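Local coordinates for protein dihydropteroate synthase (Clostridioides difficile, PDB 6PZ2) that catalyses, as a dihydropteroate synthase, the joining of a dihydropterin pyrophosphate to p-aminobenzoate in folate synthesis, the step that sulfonamides target in bacteria, at residues Asp113-Arg118 / Met137-Gly142. Sequence-based numbering, arbitrary orientation.
Sequences DVWGLR and MHNQDG. With PT1 (pteroic acid), chain K.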
# COMPACT_ATOMS: atom_id res chain seq x y z
N ASP A 113 10.59 10.14 -21.77
CA ASP A 113 10.41 9.52 -23.09
C ASP A 113 9.88 8.09 -22.97
O ASP A 113 10.64 7.19 -22.65
CB ASP A 113 11.76 9.47 -23.82
CG ASP A 113 11.67 9.00 -25.26
OD1 ASP A 113 10.60 8.50 -25.67
OD2 ASP A 113 12.67 9.18 -25.97
N VAL A 114 8.63 7.87 -23.36
CA VAL A 114 8.01 6.55 -23.26
C VAL A 114 8.47 5.62 -24.38
O VAL A 114 7.93 4.51 -24.46
CB VAL A 114 6.47 6.60 -23.25
CG1 VAL A 114 5.95 7.42 -22.07
CG2 VAL A 114 5.90 7.10 -24.57
N TRP A 115 9.41 6.03 -25.21
CA TRP A 115 10.08 5.09 -26.14
C TRP A 115 11.58 4.98 -25.84
O TRP A 115 12.31 4.30 -26.53
CB TRP A 115 9.82 5.51 -27.58
CG TRP A 115 8.52 4.96 -28.05
CD1 TRP A 115 7.34 5.62 -28.21
CD2 TRP A 115 8.28 3.59 -28.37
NE1 TRP A 115 6.36 4.74 -28.63
CE2 TRP A 115 6.91 3.49 -28.72
CE3 TRP A 115 9.08 2.45 -28.38
CZ2 TRP A 115 6.34 2.27 -29.08
CZ3 TRP A 115 8.52 1.26 -28.77
CH2 TRP A 115 7.17 1.18 -29.11
N GLY A 116 12.04 5.60 -24.76
CA GLY A 116 13.38 5.31 -24.27
C GLY A 116 14.45 5.60 -25.30
O GLY A 116 15.43 4.85 -25.42
N LEU A 117 14.25 6.72 -25.99
CA LEU A 117 15.12 7.35 -26.93
C LEU A 117 15.04 6.60 -28.27
O LEU A 117 15.82 6.92 -29.11
CB LEU A 117 16.58 7.37 -26.46
CG LEU A 117 16.83 7.95 -25.08
CD1 LEU A 117 18.30 7.88 -24.75
CD2 LEU A 117 16.35 9.39 -24.99
N ARG A 118 14.13 5.67 -28.46
CA ARG A 118 14.17 4.87 -29.70
C ARG A 118 13.24 5.42 -30.79
O ARG A 118 13.27 4.90 -31.88
CB ARG A 118 13.69 3.43 -29.46
CG ARG A 118 14.49 2.64 -28.43
CD ARG A 118 15.99 2.73 -28.54
NE ARG A 118 16.69 1.92 -27.55
CZ ARG A 118 16.73 0.60 -27.58
NH1 ARG A 118 16.31 -0.05 -28.66
NH2 ARG A 118 17.16 -0.07 -26.52
N MET A 137 12.20 4.95 -20.58
CA MET A 137 11.22 3.98 -20.27
C MET A 137 11.30 2.83 -21.29
O MET A 137 11.45 3.08 -22.46
CB MET A 137 9.82 4.59 -20.31
CG MET A 137 8.77 3.70 -19.67
SD MET A 137 7.08 4.16 -20.01
CE MET A 137 6.82 3.32 -21.57
N HIS A 138 11.16 1.60 -20.80
CA HIS A 138 11.12 0.42 -21.64
C HIS A 138 9.79 0.38 -22.38
O HIS A 138 8.74 0.53 -21.76
CB HIS A 138 11.29 -0.87 -20.81
CG HIS A 138 11.08 -2.09 -21.65
ND1 HIS A 138 9.87 -2.76 -21.71
CD2 HIS A 138 11.91 -2.70 -22.52
CE1 HIS A 138 9.98 -3.76 -22.57
NE2 HIS A 138 11.22 -3.74 -23.08
N ASN A 139 9.80 0.05 -23.67
CA ASN A 139 8.54 -0.05 -24.43
C ASN A 139 8.81 -0.92 -25.66
O ASN A 139 9.93 -0.97 -26.09
CB ASN A 139 8.10 1.34 -24.91
CG ASN A 139 6.69 1.44 -25.43
OD1 ASN A 139 5.99 0.44 -25.61
ND2 ASN A 139 6.23 2.67 -25.61
N GLN A 140 7.79 -1.57 -26.20
CA GLN A 140 7.93 -2.28 -27.45
C GLN A 140 6.52 -2.49 -28.00
O GLN A 140 5.51 -2.35 -27.27
CB GLN A 140 8.65 -3.62 -27.28
CG GLN A 140 7.83 -4.69 -26.55
CD GLN A 140 8.43 -6.07 -26.52
OE1 GLN A 140 9.65 -6.23 -26.50
NE2 GLN A 140 7.56 -7.08 -26.51
N ASP A 141 6.43 -2.86 -29.27
CA ASP A 141 5.09 -3.23 -29.74
C ASP A 141 4.87 -4.73 -29.57
O ASP A 141 5.77 -5.52 -29.81
CB ASP A 141 4.83 -2.85 -31.20
CG ASP A 141 4.66 -1.35 -31.37
OD1 ASP A 141 4.30 -0.64 -30.39
OD2 ASP A 141 5.00 -0.90 -32.46
N GLY A 142 3.64 -5.06 -29.18
CA GLY A 142 3.27 -6.40 -28.82
C GLY A 142 3.98 -6.89 -27.57
O GLY A 142 4.79 -6.19 -26.93
C2 PT1 K . 4.77 5.36 -17.26
C3 PT1 K . 3.83 6.10 -18.07
C5 PT1 K . 4.36 7.36 -18.60
N6 PT1 K . 2.55 5.73 -18.33
C7 PT1 K . 6.44 6.95 -17.60
N9 PT1 K . 5.62 7.69 -18.36
C10 PT1 K . 1.77 6.50 -19.11
N11 PT1 K . 7.71 7.35 -17.35
C12 PT1 K . 2.28 7.68 -19.66
C21 PT1 K . -3.20 0.52 -19.43
O22 PT1 K . -2.80 -0.64 -19.60
O1 PT1 K . 4.43 4.19 -16.70
N4 PT1 K . 6.04 5.78 -17.07
N8 PT1 K . 3.53 8.11 -19.37
C13 PT1 K . 0.36 6.05 -19.42
N14 PT1 K . 0.43 4.78 -20.12
C15 PT1 K . -0.49 3.80 -19.97
C16 PT1 K . -1.74 4.03 -19.38
C17 PT1 K . -0.15 2.52 -20.37
C18 PT1 K . -2.63 2.97 -19.24
C19 PT1 K . -1.04 1.45 -20.23
C20 PT1 K . -2.28 1.68 -19.65
O23 PT1 K . -4.35 0.71 -19.02
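Asn139 reaches across to Val114 and Trp115 where two neighbouring beta-alpha loops of the TIM barrel, those following the parallel strands 110-113 and 133-137, pack together beside the pteroic acid site. Its amide has two roles. ND2 donates to Val114 O at 2.8 Å, with the acceptor close to the amide plane and an N-H...O angle of 155°, while the same amide lies on one face of the Trp115 indole. Ring and amide planes are only 14° apart, and Asn139 ND2 lies 3.3 Å from Trp115 CE2. With CG anti to the backbone N (chi1 -166°), the Asn139 side chain runs across the ring face, where CB makes a CH-pi contact with the six-membered ring. At the ring edge, Asp141 OD1 approaches CH2, its carboxylate plane nearly perpendicular to the indole.

Several bonds within the 113-118 loop fix its shape. Asp113 OD1 accepts from Trp115 N in an Asx turn, OD2 takes Leu117 N, and Asp113 O receives Gly116 N, closing a type I turn, plus a long, weak bond from Met137 N. Arg118 N to Trp115 O closes a type I' turn that follows. Gly116 O is satisfied outside, by Ser160 OG of helix 149-166.

Toward the ligand, Met137 CE packs against Val114 CB at 3.7 Å. Both side chains line the pterin pocket: Val114 CG1 lies 3.7 Å from N8 of pteroic acid, and Met137 SD sits 3.5 Å from its N4.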